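Local coordinates for protein probable ATP-dependent kinase TDA10 (Saccharomyces cerevisiae, PDB 1ODF) that probably acts as an ATP-dependent kinase of the GLYK family, phosphorylating a substrate that has not yet been identified, at residues A[15-20]-A[204-208]; A[87-93]-A[181-185]; A[266-272]-A[284-289]. One frame throughout, in Å; residues are numbered along the deposited sequence.

Contact 1. Residues A[15-20]-A[204-208]; sequences FLDKYI and SLGIV
Gly206 O, which probably accepts a hydrogen bond from Leu271 N on the next strand, also lies 3.8 Å from CE1 of the Phe15 ring. The rest of the contact is hydrocarbon. CG of Phe15 is anti to its own nitrogen (chi1 166°), which carries the ring out from the helix toward the strand, where CD1 and CE1 both meet Ile207 CD1 at 3.5 Å. Leu205 puts its two methyls among Leu16, Tyr19 and Ile20, and its CB and CD2 also border the Phe15 ring. Its CD1 sits 3.7 Å from Leu16 CD2 and equally close to Tyr19 CB, while Ile20 CG1 is a little farther from the same methyl at 4.1 Å. Leu205 CD2 lies 4.0 Å from Tyr19 CB. Helix and strand segments are almost antiparallel, their axes 10.4 Å apart. Helix 8-24 thus packs on one face of the central sheet over strands 32-37, 204-211 and 269-275, with Leu16 and Ile20 also touching helix 44-59, Phe15 reaching Leu271 of strand 269-275, and Ile207 meeting Phe36 of strand 32-37, which leads into the predicted ATP-binding P-loop.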
loop_
_atom_site.group_PDB
_atom_site.type_symbol
_atom_site.label_atom_id
_atom_site.label_comp_id
_atom_site.label_asym_id
_atom_site.label_seq_id
_atom_site.Cartn_x
_atom_site.Cartn_y
_atom_site.Cartn_z
ATOM N N PHE A 15 18.698 4.036 4.522
ATOM C CA PHE A 15 17.758 4.609 5.472
ATOM C C PHE A 15 17.365 3.624 6.585
ATOM O O PHE A 15 17.404 3.967 7.764
ATOM C CB PHE A 15 16.517 5.087 4.702
ATOM C CG PHE A 15 15.316 5.388 5.568
ATOM C CD1 PHE A 15 14.230 4.514 5.601
ATOM C CD2 PHE A 15 15.249 6.567 6.315
ATOM C CE1 PHE A 15 13.088 4.816 6.360
ATOM C CE2 PHE A 15 14.109 6.875 7.079
ATOM C CZ PHE A 15 13.032 6.003 7.099
ATOM N N LEU A 16 17.002 2.401 6.213
ATOM C CA LEU A 16 16.580 1.417 7.205
ATOM C C LEU A 16 17.688 0.855 8.081
ATOM O O LEU A 16 17.451 0.562 9.257
ATOM C CB LEU A 16 15.819 0.270 6.529
ATOM C CG LEU A 16 14.441 0.655 5.969
ATOM C CD1 LEU A 16 13.772 -0.560 5.330
ATOM C CD2 LEU A 16 13.573 1.231 7.088
ATOM N N ASP A 17 18.890 0.714 7.524
ATOM C CA ASP A 17 20.020 0.180 8.285
ATOM C C ASP A 17 20.468 1.144 9.377
ATOM O O ASP A 17 21.231 0.777 10.271
ATOM C CB ASP A 17 21.199 -0.144 7.361
ATOM C CG ASP A 17 21.053 -1.493 6.672
ATOM O OD1 ASP A 17 20.044 -2.196 6.919
ATOM O OD2 ASP A 17 21.953 -1.849 5.880
ATOM N N LYS A 18 20.000 2.383 9.295
ATOM C CA LYS A 18 20.326 3.371 10.311
ATOM C C LYS A 18 19.196 3.422 11.334
ATOM O O LYS A 18 19.425 3.313 12.545
ATOM C CB LYS A 18 20.498 4.769 9.697
ATOM C CG LYS A 18 20.400 5.891 10.737
ATOM C CD LYS A 18 20.593 7.282 10.139
ATOM C CE LYS A 18 20.282 8.386 11.162
ATOM N NZ LYS A 18 21.129 8.322 12.395
ATOM N N TYR A 19 17.972 3.562 10.838
ATOM C CA TYR A 19 16.828 3.688 11.726
ATOM C C TYR A 19 16.319 2.461 12.472
ATOM O O TYR A 19 15.879 2.587 13.614
ATOM C CB TYR A 19 15.675 4.372 10.991
ATOM C CG TYR A 19 15.920 5.853 10.785
ATOM C CD1 TYR A 19 16.589 6.325 9.654
ATOM C CD2 TYR A 19 15.534 6.779 11.756
ATOM C CE1 TYR A 19 16.872 7.692 9.497
ATOM C CE2 TYR A 19 15.808 8.136 11.613
ATOM C CZ TYR A 19 16.476 8.587 10.483
ATOM O OH TYR A 19 16.735 9.927 10.352
ATOM N N ILE A 20 16.372 1.287 11.851
ATOM C CA ILE A 20 15.891 0.093 12.529
ATOM C C ILE A 20 16.735 -0.201 13.770
ATOM O O ILE A 20 16.188 -0.425 14.855
ATOM C CB ILE A 20 15.838 -1.114 11.571
ATOM C CG1 ILE A 20 14.633 -0.936 10.626
ATOM C CG2 ILE A 20 15.710 -2.419 12.361
ATOM C CD1 ILE A 20 14.490 -2.000 9.544
ATOM N N SER A 204 6.230 3.712 13.300
ATOM C CA SER A 204 6.694 3.302 11.987
ATOM C C SER A 204 7.707 4.168 11.253
ATOM O O SER A 204 7.939 5.338 11.577
ATOM C CB SER A 204 5.473 3.205 11.081
ATOM O OG SER A 204 4.850 4.487 11.047
ATOM N N LEU A 205 8.274 3.552 10.222
ATOM C CA LEU A 205 9.215 4.189 9.319
ATOM C C LEU A 205 8.487 4.141 7.978
ATOM O O LEU A 205 7.814 3.154 7.665
ATOM C CB LEU A 205 10.523 3.399 9.244
ATOM C CG LEU A 205 11.329 3.406 10.538
ATOM C CD1 LEU A 205 12.556 2.533 10.368
ATOM C CD2 LEU A 205 11.709 4.845 10.882
ATOM N N GLY A 206 8.604 5.208 7.200
ATOM C CA GLY A 206 7.918 5.238 5.928
ATOM C C GLY A 206 8.825 5.387 4.733
ATOM O O GLY A 206 9.828 6.096 4.789
ATOM N N ILE A 207 8.467 4.699 3.654
ATOM C CA ILE A 207 9.209 4.753 2.401
ATOM C C ILE A 207 8.206 5.246 1.368
ATOM O O ILE A 207 7.248 4.547 1.032
ATOM C CB ILE A 207 9.703 3.366 1.945
ATOM C CG1 ILE A 207 10.342 2.602 3.122
ATOM C CG2 ILE A 207 10.665 3.545 0.753
ATOM C CD1 ILE A 207 11.603 3.211 3.646
ATOM N N VAL A 208 8.428 6.454 0.874
ATOM C CA VAL A 208 7.523 7.045 -0.091
ATOM C C VAL A 208 8.157 7.237 -1.452
ATOM O O VAL A 208 9.249 7.806 -1.576
ATOM C CB VAL A 208 6.993 8.413 0.413
ATOM C CG1 VAL A 208 6.132 9.081 -0.675
ATOM C CG2 VAL A 208 6.176 8.212 1.687
#

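Contact 2. Residues A[87-93]-A[181-185]; sequences FKNNKLL and DMVDV
Asn90 drives its side-chain amide against the start of helix 182-195, and its ND2 gives two hydrogen bonds there. The shorter and straighter one goes to the Asp181 backbone oxygen at 2.8 Å, with an angle of 165° at the hydrogen, and meets the acceptor on a lone pair. The second, at 3.2 Å, reaches the anti lone pair of Asp184 OD2. Both acceptors lie close to the amide plane, so the pair of bonds fixes the rotation of the amide. On its other end, Asn90 OD1 takes weak bonds from Leu92 N, closing an Asx turn, and from Leu93 N, while pressing to 3.0 Å from Asp181 CB. A nearly extended first torsion (chi1 -169°) swings the amide over toward Asp181, between its own loop and the helix. Leu92 adds to the tight part: its CD1 rests 3.5 Å from Asp181 CB and 3.6 Å from Met182 SD. So does Phe87, whose ring turns its edge to the Asp184 carboxylate, CE2 standing 3.5 Å from OD1 with the two planes 79° apart; such an approach probably favours the carboxylate weakly, since the ring edge is slightly positive.

The solvent side, at Lys91, is looser. Lys91 N makes only a weak bond to Asp181 OD2, and the ammonium of this exposed residue stays 4.0 Å from the same oxygen, an attraction of opposite charges short of a salt bridge. The contact therefore pins the loop that follows helix 77-86, and precedes helix 104-114, onto the beginning of helix 182-195, whose Met182 packs in turn on Pro250, Ser251 and Tyr255 of helix 249-262.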
loop_
_atom_site.group_PDB
_atom_site.type_symbol
_atom_site.label_atom_id
_atom_site.label_comp_id
_atom_site.label_asym_id
_atom_site.label_seq_id
_atom_site.Cartn_x
_atom_site.Cartn_y
_atom_site.Cartn_z
ATOM N N PHE A 87 -23.254 -0.368 -3.509
ATOM C CA PHE A 87 -22.897 0.897 -4.145
ATOM C C PHE A 87 -23.051 0.733 -5.653
ATOM O O PHE A 87 -22.169 1.093 -6.430
ATOM C CB PHE A 87 -21.457 1.290 -3.798
ATOM C CG PHE A 87 -21.254 1.622 -2.344
ATOM C CD1 PHE A 87 -21.228 0.619 -1.380
ATOM C CD2 PHE A 87 -21.109 2.947 -1.934
ATOM C CE1 PHE A 87 -21.061 0.925 -0.029
ATOM C CE2 PHE A 87 -20.943 3.265 -0.583
ATOM C CZ PHE A 87 -20.918 2.250 0.372
ATOM N N LYS A 88 -24.199 0.192 -6.044
ATOM C CA LYS A 88 -24.523 -0.073 -7.442
ATOM C C LYS A 88 -24.257 1.067 -8.426
ATOM O O LYS A 88 -23.942 0.824 -9.594
ATOM C CB LYS A 88 -25.990 -0.515 -7.545
ATOM C CG LYS A 88 -26.992 0.512 -7.015
ATOM C CD LYS A 88 -28.367 -0.106 -6.743
ATOM C CE LYS A 88 -28.989 -0.716 -7.992
ATOM N NZ LYS A 88 -30.332 -1.308 -7.720
ATOM N N ASN A 89 -24.365 2.307 -7.962
ATOM C CA ASN A 89 -24.160 3.444 -8.851
ATOM C C ASN A 89 -22.780 4.073 -8.796
ATOM O O ASN A 89 -22.507 5.043 -9.505
ATOM C CB ASN A 89 -25.231 4.494 -8.580
ATOM C CG ASN A 89 -26.631 3.943 -8.774
ATOM O OD1 ASN A 89 -26.980 3.477 -9.866
ATOM N ND2 ASN A 89 -27.437 3.980 -7.716
ATOM N N ASN A 90 -21.909 3.523 -7.959
ATOM C CA ASN A 90 -20.552 4.037 -7.843
ATOM C C ASN A 90 -19.661 3.137 -8.701
ATOM O O ASN A 90 -19.367 2.000 -8.327
ATOM C CB ASN A 90 -20.101 4.002 -6.380
ATOM C CG ASN A 90 -18.808 4.751 -6.153
ATOM O OD1 ASN A 90 -17.798 4.466 -6.793
ATOM N ND2 ASN A 90 -18.829 5.718 -5.238
ATOM N N LYS A 91 -19.238 3.643 -9.854
ATOM C CA LYS A 91 -18.408 2.850 -10.749
ATOM C C LYS A 91 -17.016 2.546 -10.201
ATOM O O LYS A 91 -16.403 1.542 -10.571
ATOM C CB LYS A 91 -18.304 3.532 -12.119
ATOM C CG LYS A 91 -19.585 3.437 -12.945
ATOM C CD LYS A 91 -19.383 3.806 -14.422
ATOM C CE LYS A 91 -19.409 5.311 -14.671
ATOM N NZ LYS A 91 -18.277 6.024 -14.024
ATOM N N LEU A 92 -16.519 3.400 -9.312
ATOM C CA LEU A 92 -15.197 3.196 -8.730
ATOM C C LEU A 92 -15.160 2.039 -7.724
ATOM O O LEU A 92 -14.092 1.485 -7.436
ATOM C CB LEU A 92 -14.722 4.483 -8.053
ATOM C CG LEU A 92 -14.567 5.694 -8.975
ATOM C CD1 LEU A 92 -14.114 6.889 -8.166
ATOM C CD2 LEU A 92 -13.563 5.387 -10.070
ATOM N N LEU A 93 -16.323 1.663 -7.197
ATOM C CA LEU A 93 -16.382 0.586 -6.217
ATOM C C LEU A 93 -16.784 -0.759 -6.797
ATOM O O LEU A 93 -16.840 -1.764 -6.078
ATOM C CB LEU A 93 -17.326 0.968 -5.074
ATOM C CG LEU A 93 -16.765 2.063 -4.159
ATOM C CD1 LEU A 93 -17.781 2.395 -3.081
ATOM C CD2 LEU A 93 -15.436 1.587 -3.536
ATOM N N ASP A 181 -18.453 9.529 -7.421
ATOM C CA ASP A 181 -18.042 8.275 -6.806
ATOM C C ASP A 181 -16.925 8.419 -5.775
ATOM O O ASP A 181 -16.746 7.542 -4.926
ATOM C CB ASP A 181 -17.622 7.276 -7.893
ATOM C CG ASP A 181 -18.746 6.972 -8.883
ATOM O OD1 ASP A 181 -19.923 6.940 -8.464
ATOM O OD2 ASP A 181 -18.450 6.746 -10.076
ATOM N N MET A 182 -16.177 9.517 -5.836
ATOM C CA MET A 182 -15.082 9.720 -4.894
ATOM C C MET A 182 -15.546 10.025 -3.486
ATOM O O MET A 182 -14.796 9.854 -2.533
ATOM C CB MET A 182 -14.149 10.837 -5.366
ATOM C CG MET A 182 -13.132 10.387 -6.398
ATOM S SD MET A 182 -12.222 8.906 -5.872
ATOM C CE MET A 182 -11.162 9.589 -4.531
ATOM N N VAL A 183 -16.784 10.476 -3.358
ATOM C CA VAL A 183 -17.335 10.806 -2.055
ATOM C C VAL A 183 -17.294 9.602 -1.122
ATOM O O VAL A 183 -16.840 9.708 0.018
ATOM C CB VAL A 183 -18.780 11.321 -2.199
ATOM C CG1 VAL A 183 -19.461 11.405 -0.834
ATOM C CG2 VAL A 183 -18.757 12.690 -2.872
ATOM N N ASP A 184 -17.761 8.455 -1.607
ATOM C CA ASP A 184 -17.757 7.243 -0.797
ATOM C C ASP A 184 -16.329 6.718 -0.612
ATOM O O ASP A 184 -15.967 6.242 0.464
ATOM C CB ASP A 184 -18.615 6.151 -1.449
ATOM C CG ASP A 184 -20.085 6.532 -1.545
ATOM O OD1 ASP A 184 -20.721 6.775 -0.491
ATOM O OD2 ASP A 184 -20.606 6.586 -2.680
ATOM N N VAL A 185 -15.517 6.804 -1.661
ATOM C CA VAL A 185 -14.145 6.325 -1.574
ATOM C C VAL A 185 -13.447 7.043 -0.426
ATOM O O VAL A 185 -12.817 6.407 0.424
ATOM C CB VAL A 185 -13.376 6.564 -2.896
ATOM C CG1 VAL A 185 -11.931 6.089 -2.761
ATOM C CG2 VAL A 185 -14.063 5.813 -4.031
#

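Contact 3. Residues A[266-272]-A[284-289]; sequences GSIATLT and TKTRCI
Ile289 packs its side chain against the turn that precedes strand 269-275, lying beside a row of backbone carbonyls. Its CB is 3.8 Å from Ser267 O, with Ile268 O slightly farther off. CG1 continues past Ser267 O and also lies over one face of the Arg287 guanidinium, 3.6 Å above that plane and offset toward its rim. The terminal CD1 comes nearest to the carbonyls, 3.3 Å from Gly266 O and 3.1 Å from Ser267 O, the latter tight for a methyl. CG1 stands anti to the carbonyl carbon (chi1 -62°), which directs the longer branch toward these oxygens. Replacing Ile289 with an alanine would probably open a gap beside the Gly266 and Ser267 carbonyls and leave that guanidinium face without its aliphatic cover.

Beyond this end the segments form an antiparallel hairpin. Thr270 and Arg287 are a hydrogen-bonded pair, joined by Thr270 N to Arg287 O at 2.8 Å and by the reciprocal bond; Thr272 and Lys285 repeat the pattern, with Thr272 N to Lys285 O almost straight at 176°. Between them, the non-hydrogen-bonded pair Leu271 and Thr286 brings Leu271 CD1 3.5 Å from Thr286 OG1, and the same methyl touches Thr284 CG2. The opposite face carries Thr270, Thr272, Lys285 and Arg287. Paired backbone bonds thus set the register of this edge strand, Lys285 (by a salt bridge) and Arg287 NH2 (on the carbonyl) tie it to Glu263, just after helix 249-262, and Ile289, past the strand end, adds apolar packing on the loop before strand 269-275.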
loop_
_atom_site.group_PDB
_atom_site.type_symbol
_atom_site.label_atom_id
_atom_site.label_comp_id
_atom_site.label_asym_id
_atom_site.label_seq_id
_atom_site.Cartn_x
_atom_site.Cartn_y
_atom_site.Cartn_z
ATOM N N GLY A 266 5.532 7.766 7.919
ATOM C CA GLY A 266 6.157 7.145 9.073
ATOM C C GLY A 266 6.052 8.056 10.286
ATOM O O GLY A 266 6.275 9.269 10.179
ATOM N N SER A 267 5.716 7.487 11.441
ATOM C CA SER A 267 5.602 8.279 12.662
ATOM C C SER A 267 6.978 8.657 13.227
ATOM O O SER A 267 7.126 9.690 13.871
ATOM C CB SER A 267 4.799 7.525 13.726
ATOM O OG SER A 267 5.576 6.510 14.339
ATOM N N ILE A 268 7.989 7.832 12.980
ATOM C CA ILE A 268 9.326 8.127 13.484
ATOM C C ILE A 268 10.154 8.879 12.451
ATOM O O ILE A 268 10.746 9.912 12.753
ATOM C CB ILE A 268 10.071 6.852 13.859
ATOM C CG1 ILE A 268 9.284 6.090 14.932
ATOM C CG2 ILE A 268 11.472 7.203 14.322
ATOM C CD1 ILE A 268 9.815 4.714 15.225
ATOM N N ALA A 269 10.204 8.352 11.233
ATOM C CA ALA A 269 10.951 8.991 10.155
ATOM C C ALA A 269 10.385 8.519 8.822
ATOM O O ALA A 269 9.740 7.466 8.743
ATOM C CB ALA A 269 12.447 8.648 10.255
ATOM N N THR A 270 10.614 9.312 7.783
ATOM C CA THR A 270 10.131 8.983 6.452
ATOM C C THR A 270 11.165 9.310 5.386
ATOM O O THR A 270 11.803 10.369 5.412
ATOM C CB THR A 270 8.829 9.743 6.101
ATOM O OG1 THR A 270 7.782 9.369 7.009
ATOM C CG2 THR A 270 8.380 9.400 4.679
ATOM N N LEU A 271 11.336 8.374 4.461
ATOM C CA LEU A 271 12.246 8.547 3.344
ATOM C C LEU A 271 11.387 8.754 2.102
ATOM O O LEU A 271 10.543 7.914 1.787
ATOM C CB LEU A 271 13.124 7.306 3.156
ATOM C CG LEU A 271 13.890 7.206 1.822
ATOM C CD1 LEU A 271 14.950 8.283 1.753
ATOM C CD2 LEU A 271 14.536 5.824 1.690
ATOM N N THR A 272 11.581 9.875 1.412
ATOM C CA THR A 272 10.822 10.141 0.194
ATOM C C THR A 272 11.771 10.090 -1.003
ATOM O O THR A 272 12.836 10.716 -1.005
ATOM C CB THR A 272 10.107 11.527 0.224
ATOM O OG1 THR A 272 9.162 11.570 1.305
ATOM C CG2 THR A 272 9.363 11.763 -1.085
ATOM N N THR A 284 16.001 12.909 -3.296
ATOM C CA THR A 284 15.770 12.164 -2.075
ATOM C C THR A 284 15.642 13.104 -0.886
ATOM O O THR A 284 16.231 14.185 -0.872
ATOM C CB THR A 284 16.925 11.177 -1.832
ATOM O OG1 THR A 284 16.762 10.045 -2.697
ATOM C CG2 THR A 284 16.952 10.710 -0.400
ATOM N N LYS A 285 14.856 12.690 0.104
ATOM C CA LYS A 285 14.671 13.479 1.311
ATOM C C LYS A 285 14.255 12.598 2.496
ATOM O O LYS A 285 13.370 11.738 2.386
ATOM C CB LYS A 285 13.625 14.573 1.072
ATOM C CG LYS A 285 13.608 15.669 2.128
ATOM C CD LYS A 285 12.690 16.815 1.711
ATOM C CE LYS A 285 12.762 17.992 2.696
ATOM N NZ LYS A 285 12.291 17.635 4.073
ATOM N N THR A 286 14.917 12.813 3.626
ATOM C CA THR A 286 14.630 12.067 4.838
ATOM C C THR A 286 14.164 13.014 5.925
ATOM O O THR A 286 14.909 13.888 6.360
ATOM C CB THR A 286 15.866 11.317 5.341
ATOM O OG1 THR A 286 16.176 10.264 4.425
ATOM C CG2 THR A 286 15.609 10.719 6.722
ATOM N N ARG A 287 12.921 12.840 6.352
ATOM C CA ARG A 287 12.370 13.673 7.400
ATOM C C ARG A 287 12.247 12.853 8.674
ATOM O O ARG A 287 11.607 11.802 8.686
ATOM C CB ARG A 287 10.986 14.199 7.011
ATOM C CG ARG A 287 10.434 15.209 8.009
ATOM C CD ARG A 287 8.921 15.149 8.110
ATOM N NE ARG A 287 8.420 16.019 9.174
ATOM C CZ ARG A 287 7.201 15.940 9.707
ATOM N NH1 ARG A 287 6.844 16.780 10.671
ATOM N NH2 ARG A 287 6.343 15.016 9.290
ATOM N N CYS A 288 12.875 13.323 9.745
ATOM C CA CYS A 288 12.790 12.630 11.023
ATOM C C CYS A 288 11.977 13.499 11.980
ATOM O O CYS A 288 12.519 14.387 12.640
ATOM C CB CYS A 288 14.177 12.381 11.599
ATOM S SG CYS A 288 14.101 11.466 13.141
ATOM N N ILE A 289 10.674 13.226 12.042
ATOM C CA ILE A 289 9.728 13.978 12.865
ATOM C C ILE A 289 10.246 14.585 14.173
ATOM O O ILE A 289 10.438 13.901 15.184
ATOM C CB ILE A 289 8.464 13.135 13.143
ATOM C CG1 ILE A 289 7.776 12.808 11.812
ATOM C CG2 ILE A 289 7.514 13.893 14.066
ATOM C CD1 ILE A 289 6.453 12.086 11.947
#

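How the contacts relate
Contacts 1 and 3 adjoin, their centres about 8 Å apart, whereas the centre of contact 2 lies about 35 Å from that of contact 1 and 33 Å from that of contact 3, on the opposite side of the chain's centre. Strands 204-211 and 269-275 are parallel neighbours in the mixed central sheet, so the 269-287 hairpin continues the sheet from strand 204-211, and helix 8-24 packs against its face. Along the sequence, both segments of contact 2 fall between those of contact 1, and contact 3 follows near the C-terminus. The N- and C-terminal parts therefore meet beside the sheet carrying the predicted P-loop, while contact 2 joins the loop after helix 77-86 to helix 182-195, which strand 204-211 follows.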